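Local coordinates for D-2-hydroxyacid dehydrogensase protein (PDB 4LSW) that probably catalyses the NAD(P)-dependent interconversion of D-2-hydroxy acids and the corresponding 2-oxo acids, at residues A[97-102]-A[291-296]; A[226-231]-A[252-257]; A[256-261]-A[279-284]. All blocks are in the same frame, centred on the assembly; numbering follows the deposited sequence.

Interaction 1: residues A[97-102]-A[291-296]; sequences PDVLTG and KAMGQL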
loop_
_atom_site.group_PDB
_atom_site.type_symbol
_atom_site.label_atom_id
_atom_site.label_comp_id
_atom_site.label_asym_id
_atom_site.label_seq_id
_atom_site.Cartn_x
_atom_site.Cartn_y
_atom_site.Cartn_z
ATOM N N PRO A 97 6.530 5.195 7.949
ATOM C CA PRO A 97 5.665 6.035 7.114
ATOM C C PRO A 97 6.444 6.987 6.218
ATOM O O PRO A 97 7.649 7.171 6.412
ATOM C CB PRO A 97 4.905 6.855 8.150
ATOM C CG PRO A 97 5.895 7.050 9.249
ATOM C CD PRO A 97 6.734 5.786 9.285
ATOM N N ASP A 98 5.738 7.564 5.245
ATOM C CA ASP A 98 6.213 8.687 4.421
ATOM C C ASP A 98 7.220 8.320 3.333
ATOM O O ASP A 98 7.175 8.866 2.223
ATOM C CB ASP A 98 6.749 9.830 5.290
ATOM C CG ASP A 98 5.672 10.456 6.151
ATOM O OD1 ASP A 98 4.526 10.580 5.665
ATOM O OD2 ASP A 98 5.967 10.826 7.308
ATOM N N VAL A 99 8.122 7.400 3.637
ATOM C CA VAL A 99 9.185 7.093 2.691
ATOM C C VAL A 99 8.722 6.409 1.402
ATOM O O VAL A 99 9.483 6.356 0.437
ATOM C CB VAL A 99 10.298 6.263 3.354
ATOM C CG1 VAL A 99 11.029 7.107 4.375
ATOM C CG2 VAL A 99 9.707 5.040 4.001
ATOM N N LEU A 100 7.484 5.909 1.371
ATOM C CA LEU A 100 6.969 5.204 0.195
ATOM C C LEU A 100 5.985 6.020 -0.658
ATOM O O LEU A 100 5.540 5.566 -1.718
ATOM C CB LEU A 100 6.316 3.865 0.587
ATOM C CG LEU A 100 5.143 3.751 1.573
ATOM C CD1 LEU A 100 3.936 4.594 1.216
ATOM C CD2 LEU A 100 4.720 2.294 1.670
ATOM N N THR A 101 5.623 7.193 -0.147
ATOM C CA THR A 101 4.499 7.961 -0.685
ATOM C C THR A 101 4.674 8.322 -2.162
ATOM O O THR A 101 3.789 8.077 -2.982
ATOM C CB THR A 101 4.252 9.228 0.151
ATOM O OG1 THR A 101 3.938 8.839 1.498
ATOM C CG2 THR A 101 3.104 10.045 -0.416
ATOM N N GLY A 102 5.839 8.862 -2.503
ATOM C CA GLY A 102 6.078 9.342 -3.854
ATOM C C GLY A 102 6.103 8.222 -4.871
ATOM O O GLY A 102 5.559 8.366 -5.959
ATOM N N LYS A 291 15.004 0.658 0.583
ATOM C CA LYS A 291 16.135 0.962 1.457
ATOM C C LYS A 291 15.755 1.962 2.533
ATOM O O LYS A 291 16.151 1.832 3.685
ATOM C CB LYS A 291 17.340 1.458 0.657
ATOM C CG LYS A 291 18.082 0.333 -0.012
ATOM C CD LYS A 291 19.338 0.810 -0.698
ATOM C CE LYS A 291 20.008 -0.358 -1.410
ATOM N NZ LYS A 291 21.299 0.033 -2.048
ATOM N N ALA A 292 14.969 2.965 2.160
ATOM C CA ALA A 292 14.553 3.963 3.127
ATOM C C ALA A 292 13.659 3.367 4.223
ATOM O O ALA A 292 13.782 3.749 5.391
ATOM C CB ALA A 292 13.862 5.127 2.431
ATOM N N MET A 293 12.776 2.442 3.845
ATOM C CA MET A 293 11.908 1.760 4.812
ATOM C C MET A 293 12.731 0.938 5.803
ATOM O O MET A 293 12.525 1.030 7.015
ATOM C CB MET A 293 10.891 0.875 4.085
ATOM C CG MET A 293 9.888 1.684 3.277
ATOM S SD MET A 293 8.757 0.652 2.360
ATOM C CE MET A 293 8.417 -0.558 3.635
ATOM N N GLY A 294 13.672 0.160 5.274
ATOM C CA GLY A 294 14.560 -0.648 6.091
ATOM C C GLY A 294 15.415 0.202 7.010
ATOM O O GLY A 294 15.604 -0.130 8.179
ATOM N N GLN A 295 15.938 1.304 6.475
ATOM C CA GLN A 295 16.745 2.234 7.257
ATOM C C GLN A 295 15.953 2.821 8.421
ATOM O O GLN A 295 16.480 2.995 9.523
ATOM C CB GLN A 295 17.271 3.365 6.363
ATOM C CG GLN A 295 18.282 4.284 7.049
ATOM C CD GLN A 295 19.597 3.587 7.344
ATOM O OE1 GLN A 295 20.282 3.108 6.434
ATOM N NE2 GLN A 295 19.957 3.517 8.622
ATOM N N LEU A 296 14.682 3.123 8.172
ATOM C CA LEU A 296 13.812 3.712 9.182
ATOM C C LEU A 296 13.498 2.714 10.295
ATOM O O LEU A 296 13.504 3.065 11.477
ATOM C CB LEU A 296 12.529 4.215 8.516
ATOM C CG LEU A 296 11.563 5.033 9.371
ATOM C CD1 LEU A 296 12.306 6.088 10.183
ATOM C CD2 LEU A 296 10.505 5.677 8.470
#

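Interaction 2: residues A[226-231]-A[252-257]; sequences EGMLIN and LGSAAL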
loop_
_atom_site.group_PDB
_atom_site.type_symbol
_atom_site.label_atom_id
_atom_site.label_comp_id
_atom_site.label_asym_id
_atom_site.label_seq_id
_atom_site.Cartn_x
_atom_site.Cartn_y
_atom_site.Cartn_z
ATOM N N GLU A 226 -16.932 4.459 -19.865
ATOM C CA GLU A 226 -15.659 4.937 -20.380
ATOM C C GLU A 226 -14.790 5.494 -19.266
ATOM O O GLU A 226 -13.835 6.230 -19.520
ATOM C CB GLU A 226 -15.882 5.957 -21.493
ATOM C CG GLU A 226 -16.611 5.325 -22.679
ATOM C CD GLU A 226 -16.753 6.229 -23.881
ATOM O OE1 GLU A 226 -16.082 7.280 -23.941
ATOM O OE2 GLU A 226 -17.548 5.875 -24.779
ATOM N N GLY A 227 -15.126 5.144 -18.030
ATOM C CA GLY A 227 -14.312 5.514 -16.899
ATOM C C GLY A 227 -13.312 4.431 -16.578
ATOM O O GLY A 227 -13.461 3.279 -16.993
ATOM N N MET A 228 -12.283 4.808 -15.824
ATOM C CA MET A 228 -11.218 3.908 -15.436
ATOM C C MET A 228 -10.994 3.985 -13.931
ATOM O O MET A 228 -10.885 5.077 -13.367
ATOM C CB MET A 228 -9.929 4.284 -16.170
ATOM C CG MET A 228 -8.768 3.416 -15.764
ATOM S SD MET A 228 -7.183 3.961 -16.420
ATOM C CE MET A 228 -7.587 4.036 -18.151
ATOM N N LEU A 229 -10.927 2.825 -13.287
ATOM C CA LEU A 229 -10.636 2.737 -11.867
ATOM C C LEU A 229 -9.176 2.347 -11.665
ATOM O O LEU A 229 -8.719 1.360 -12.244
ATOM C CB LEU A 229 -11.544 1.680 -11.221
ATOM C CG LEU A 229 -11.436 1.558 -9.698
ATOM C CD1 LEU A 229 -12.050 2.771 -8.992
ATOM C CD2 LEU A 229 -12.083 0.252 -9.219
ATOM N N ILE A 230 -8.438 3.127 -10.874
ATOM C CA ILE A 230 -7.050 2.790 -10.574
ATOM C C ILE A 230 -6.915 2.555 -9.085
ATOM O O ILE A 230 -7.178 3.453 -8.300
ATOM C CB ILE A 230 -6.062 3.910 -10.997
ATOM C CG1 ILE A 230 -6.194 4.221 -12.493
ATOM C CG2 ILE A 230 -4.623 3.516 -10.655
ATOM C CD1 ILE A 230 -7.100 5.414 -12.801
ATOM N N ASN A 231 -6.531 1.346 -8.690
ATOM C CA ASN A 231 -6.374 1.059 -7.280
ATOM C C ASN A 231 -4.947 0.756 -6.863
ATOM O O ASN A 231 -4.344 -0.211 -7.354
ATOM C CB ASN A 231 -7.279 -0.079 -6.814
ATOM C CG ASN A 231 -7.271 -0.206 -5.325
ATOM O OD1 ASN A 231 -6.927 0.743 -4.613
ATOM N ND2 ASN A 231 -7.617 -1.388 -4.827
ATOM N N LEU A 252 -18.296 -0.591 -16.472
ATOM C CA LEU A 252 -17.060 0.134 -16.180
ATOM C C LEU A 252 -16.138 -0.084 -17.355
ATOM O O LEU A 252 -15.998 -1.210 -17.837
ATOM C CB LEU A 252 -16.385 -0.394 -14.915
ATOM C CG LEU A 252 -15.046 0.303 -14.600
ATOM C CD1 LEU A 252 -15.252 1.803 -14.390
ATOM C CD2 LEU A 252 -14.411 -0.326 -13.397
ATOM N N GLY A 253 -15.487 0.987 -17.797
ATOM C CA GLY A 253 -14.622 0.918 -18.962
ATOM C C GLY A 253 -13.362 0.094 -18.786
ATOM O O GLY A 253 -13.044 -0.740 -19.642
ATOM N N SER A 254 -12.635 0.330 -17.698
ATOM C CA SER A 254 -11.371 -0.359 -17.474
ATOM C C SER A 254 -10.905 -0.193 -16.038
ATOM O O SER A 254 -11.436 0.631 -15.293
ATOM C CB SER A 254 -10.288 0.155 -18.436
ATOM O OG SER A 254 -10.016 1.529 -18.205
ATOM N N ALA A 255 -9.906 -0.981 -15.657
ATOM C CA ALA A 255 -9.331 -0.905 -14.332
ATOM C C ALA A 255 -7.841 -1.167 -14.399
ATOM O O ALA A 255 -7.365 -1.906 -15.263
ATOM C CB ALA A 255 -10.001 -1.907 -13.403
ATOM N N ALA A 256 -7.116 -0.552 -13.481
ATOM C CA ALA A 256 -5.693 -0.799 -13.322
ATOM C C ALA A 256 -5.467 -1.062 -11.848
ATOM O O ALA A 256 -5.746 -0.212 -11.012
ATOM C CB ALA A 256 -4.893 0.408 -13.802
ATOM N N LEU A 257 -5.022 -2.272 -11.515
ATOM C CA LEU A 257 -5.017 -2.717 -10.128
ATOM C C LEU A 257 -3.638 -3.192 -9.702
ATOM O O LEU A 257 -3.018 -3.988 -10.410
ATOM C CB LEU A 257 -6.022 -3.862 -9.961
ATOM C CG LEU A 257 -7.462 -3.593 -10.420
ATOM C CD1 LEU A 257 -8.279 -4.876 -10.312
ATOM C CD2 LEU A 257 -8.125 -2.507 -9.601
HETATM O O HOH W 1 -11.942 3.190 -19.642
#

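Interaction 3: residues A[256-261]-A[279-284]; sequences ALDVFE and QPHHAS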
loop_
_atom_site.group_PDB
_atom_site.type_symbol
_atom_site.label_atom_id
_atom_site.label_comp_id
_atom_site.label_asym_id
_atom_site.label_seq_id
_atom_site.Cartn_x
_atom_site.Cartn_y
_atom_site.Cartn_z
ATOM N N ALA A 256 -7.116 -0.552 -13.481
ATOM C CA ALA A 256 -5.693 -0.799 -13.322
ATOM C C ALA A 256 -5.467 -1.062 -11.848
ATOM O O ALA A 256 -5.746 -0.212 -11.012
ATOM C CB ALA A 256 -4.893 0.408 -13.802
ATOM N N LEU A 257 -5.022 -2.272 -11.515
ATOM C CA LEU A 257 -5.017 -2.717 -10.128
ATOM C C LEU A 257 -3.638 -3.192 -9.702
ATOM O O LEU A 257 -3.018 -3.988 -10.410
ATOM C CB LEU A 257 -6.022 -3.862 -9.961
ATOM C CG LEU A 257 -7.462 -3.593 -10.420
ATOM C CD1 LEU A 257 -8.279 -4.876 -10.312
ATOM C CD2 LEU A 257 -8.125 -2.507 -9.601
ATOM N N ASP A 258 -3.170 -2.685 -8.562
ATOM C CA ASP A 258 -1.893 -3.082 -7.989
ATOM C C ASP A 258 -2.135 -3.902 -6.722
ATOM O O ASP A 258 -1.200 -4.406 -6.128
ATOM C CB ASP A 258 -1.023 -1.839 -7.699
ATOM C CG ASP A 258 0.413 -2.188 -7.268
ATOM O OD1 ASP A 258 1.115 -2.914 -8.014
ATOM O OD2 ASP A 258 0.815 -1.712 -6.177
ATOM N N VAL A 259 -3.390 -4.055 -6.314
ATOM C CA VAL A 259 -3.669 -4.797 -5.094
ATOM C C VAL A 259 -4.932 -5.624 -5.291
ATOM O O VAL A 259 -5.843 -5.217 -6.021
ATOM C CB VAL A 259 -3.863 -3.847 -3.929
ATOM C CG1 VAL A 259 -5.032 -2.992 -4.215
ATOM C CG2 VAL A 259 -4.034 -4.598 -2.607
ATOM N N PHE A 260 -4.967 -6.800 -4.668
ATOM C CA PHE A 260 -6.065 -7.743 -4.876
ATOM C C PHE A 260 -6.361 -8.515 -3.596
ATOM O O PHE A 260 -5.460 -8.781 -2.806
ATOM C CB PHE A 260 -5.703 -8.773 -5.949
ATOM C CG PHE A 260 -5.210 -8.189 -7.247
ATOM C CD1 PHE A 260 -3.881 -7.810 -7.392
ATOM C CD2 PHE A 260 -6.059 -8.074 -8.335
ATOM C CE1 PHE A 260 -3.427 -7.288 -8.596
ATOM C CE2 PHE A 260 -5.613 -7.562 -9.542
ATOM C CZ PHE A 260 -4.282 -7.168 -9.670
ATOM N N GLU A 261 -7.624 -8.887 -3.400
ATOM C CA GLU A 261 -7.975 -9.781 -2.302
ATOM C C GLU A 261 -7.252 -11.108 -2.497
ATOM O O GLU A 261 -7.244 -11.661 -3.599
ATOM C CB GLU A 261 -9.490 -10.015 -2.248
ATOM C CG GLU A 261 -10.305 -8.825 -1.757
ATOM C CD GLU A 261 -10.164 -8.547 -0.269
ATOM O OE1 GLU A 261 -9.520 -9.338 0.456
ATOM O OE2 GLU A 261 -10.707 -7.520 0.184
ATOM N N GLN A 279 -0.905 -5.389 -11.883
ATOM C CA GLN A 279 0.438 -5.173 -11.325
ATOM C C GLN A 279 0.596 -5.919 -9.997
ATOM O O GLN A 279 -0.342 -5.980 -9.196
ATOM C CB GLN A 279 0.715 -3.676 -11.128
ATOM C CG GLN A 279 0.676 -2.853 -12.400
ATOM C CD GLN A 279 1.946 -2.961 -13.238
ATOM O OE1 GLN A 279 2.940 -2.273 -12.980
ATOM N NE2 GLN A 279 1.915 -3.820 -14.252
ATOM N N PRO A 280 1.791 -6.489 -9.749
ATOM C CA PRO A 280 1.983 -7.390 -8.602
ATOM C C PRO A 280 2.285 -6.694 -7.267
ATOM O O PRO A 280 3.298 -6.987 -6.620
ATOM C CB PRO A 280 3.176 -8.241 -9.045
ATOM C CG PRO A 280 4.001 -7.280 -9.854
ATOM C CD PRO A 280 2.975 -6.455 -10.624
ATOM N N HIS A 281 1.381 -5.815 -6.837
ATOM C CA HIS A 281 1.563 -5.028 -5.621
ATOM C C HIS A 281 2.974 -4.489 -5.442
ATOM O O HIS A 281 3.650 -4.769 -4.447
ATOM C CB HIS A 281 1.077 -5.772 -4.374
ATOM C CG HIS A 281 0.650 -4.860 -3.266
ATOM N ND1 HIS A 281 -0.140 -5.273 -2.212
ATOM C CD2 HIS A 281 0.885 -3.541 -3.063
ATOM C CE1 HIS A 281 -0.355 -4.254 -1.401
ATOM N NE2 HIS A 281 0.255 -3.190 -1.893
ATOM N N HIS A 282 3.402 -3.696 -6.415
ATOM C CA HIS A 282 4.736 -3.122 -6.342
ATOM C C HIS A 282 4.743 -1.598 -6.407
ATOM O O HIS A 282 5.757 -1.008 -6.789
ATOM C CB HIS A 282 5.681 -3.725 -7.400
ATOM C CG HIS A 282 5.424 -3.262 -8.804
ATOM N ND1 HIS A 282 6.443 -3.009 -9.702
ATOM C CD2 HIS A 282 4.272 -3.035 -9.477
ATOM C CE1 HIS A 282 5.930 -2.633 -10.857
ATOM N NE2 HIS A 282 4.611 -2.650 -10.753
ATOM N N ALA A 283 3.646 -0.953 -6.016
ATOM C CA ALA A 283 3.649 0.517 -5.957
ATOM C C ALA A 283 4.799 1.107 -5.132
ATOM O O ALA A 283 5.349 2.153 -5.488
ATOM C CB ALA A 283 2.310 1.050 -5.453
ATOM N N SER A 284 5.186 0.440 -4.048
ATOM C CA SER A 284 6.312 0.913 -3.245
ATOM C C SER A 284 7.614 0.199 -3.622
ATOM O O SER A 284 8.635 0.373 -2.955
ATOM C CB SER A 284 6.035 0.731 -1.755
ATOM O OG SER A 284 6.032 -0.638 -1.410
#

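Interaction 1: residues A[97-102]-A[291-296]
Val99 presses both of its methyl groups against helix 287-306, and the contact across the two segments is made of apolar side chains. CG2 of Val99 is the tighter of the two, meeting CG of Met293 at 3.4 Å, less than the usual van der Waals distance. Val99 and Met293 slant across each other. With a chi1 of -68°, CG1 of Val99 stands beside its own backbone N, and there it and the branch carbon lie against the neighbouring helix residue: CB of Val99 is 3.9 Å from CB of Ala292, and CG1 of Val99 is 4.0 Å from the same methyl. One turn further along the helix, Leu296 supplies a second apolar patch. Its CG is anti to the backbone N (chi1 -172°), which carries CD2 of Leu296 up to CD of Pro97 at 3.9 Å, the proline ring and the leucine crossing at about a right angle. Leu100 adds a looser touch, its CB 4.4 Å from SD of Met293.

Residues 97-102 carry the chain out of the sheet containing strand 92-94 and into helix 101-116, while helix 287-306 brings it back from the NAD-binding side. The contact thus sits where the two-domain fold of D-2-hydroxyacid dehydrogenases has its interdomain crossings, though it lies at the surface.

Polar bonds shape the loop from within. A type I turn runs from Asp98 to Thr101, closed by Thr101 N on Asp98 O at 3.3 Å, and Val99 N makes a weak bond to Pro97 O. Beyond the segments, the carboxylate of Asp98 forms a salt bridge with Arg155, and the carbonyl of Val99 has a weak bond from Thr289 OG1.

Interaction 2: residues A[226-231]-A[252-257]
Met228 and Ser254 sit side by side on neighbouring parallel strands of the Rossmann-type sheet, their side chains on the same face, in the beta-alpha-beta unit formed by strand 228-231, helix 240-249 and strand 254-257. A chi1 of 178° extends the methionine away from its own N, and the chain then bends at SD, so that it bows round the serine hydroxyl: OG of Ser254 is 3.3 Å from CG of Met228 and 3.5 Å from its CE. Ile230 and Ala256 follow on the same face, CG1 of Ile230 lying 4.2 Å from CB of Ala256, and helix 101-116 packs there through Met111, Gln115 and Ser116.

The other face carries Leu229, Ala255, Asn231 and Leu257. CD2 of Leu257 leans across to CB of Asn231 at 3.8 Å. Leu252, just before its strand, sends CD2 to CB of Leu229 at 4.1 Å, and Leu243 and Leu247 of the crossover helix 240-249 pack on this side.

Between the faces the backbones are laced in parallel register, only 9° apart in direction. Leu229 binds with both its N and its O, to Ser254 O and Ala256 N, and Asn231 N donates to Ala256 O. At the start of the ladder Gly227 O receives Ser254 N in the carbonyl plane at 3.1 Å, and a water that donates to Gly227 O also hydrogen-bonds to OG of Ser254 at 2.9 Å.

Interaction 3: residues A[256-261]-A[279-284]
The carboxylate of Asp258 is clasped by two successive backbone amides, those of His282 and Ala283. Asp258 directly follows strand 254-257, at the C-terminal edge of the Rossmann-type sheet, and the loop that follows strand 276-278 wraps round its carboxylate. OD1 accepts His282 N at 2.9 Å through its syn lone pair; OD2 accepts Ala283 N, also at 2.9 Å and on the syn side, but 30° out of the carboxylate plane. The Asp258 side chain swings away from its own amide (chi1 -172°) and reaches into the bend of the loop, and gripping both oxygens should fix its rotation. An asparagine here would offer one oxygen acceptor instead of two and would probably leave one of these amides facing an NH2 group, setting that part of the loop free to shift.

Backbone atoms are served as well. Leu257 O takes Gln279 N at 2.9 Å, continuing the pairing with strand 276-278, and Asp258 has a backbone bond to Asn231. Pro280 centres an inverse gamma turn, with a weak bond from His281 N to Gln279 O; that same oxygen lies 3.4 Å from CE1 of Phe260, at the edge of its ring.

His281 runs alongside Val259, whose CB lies over one ring face, and its ND1 is hydrogen-bonded to OE2 of Glu263, consistent with the catalytic His-Glu pair of D-2-hydroxyacid dehydrogenases. His282 sets its ring edge, at CD2, 3.5 Å from OD1 of Asp258, and its NE2 donates to OE1 of Gln279 at 2.8 Å, the oxygen in the imidazole plane but the nitrogen above the plane of the amide carbonyl.

Interactions 2 and 3 share Ala256 and Leu257: strand 254-257 pairs with 228-231 in the buried sheet, then runs on into the partly buried junction with 279-284, with their centres about 13 Å apart. Backbone bonds between strands dominate interaction 2, whereas an aspartate side chain does much of the holding in interaction 3, beside the probable active-site histidine. Interaction 1 differs from both, a surface contact of apolar side chains without hydrogen bonding between its segments. It encloses the other two along the chain and touches interaction 3, Leu100 CB packing on Ser284 CB at 3.9 Å, while interaction 2 lies on the opposite side of the chain's centre.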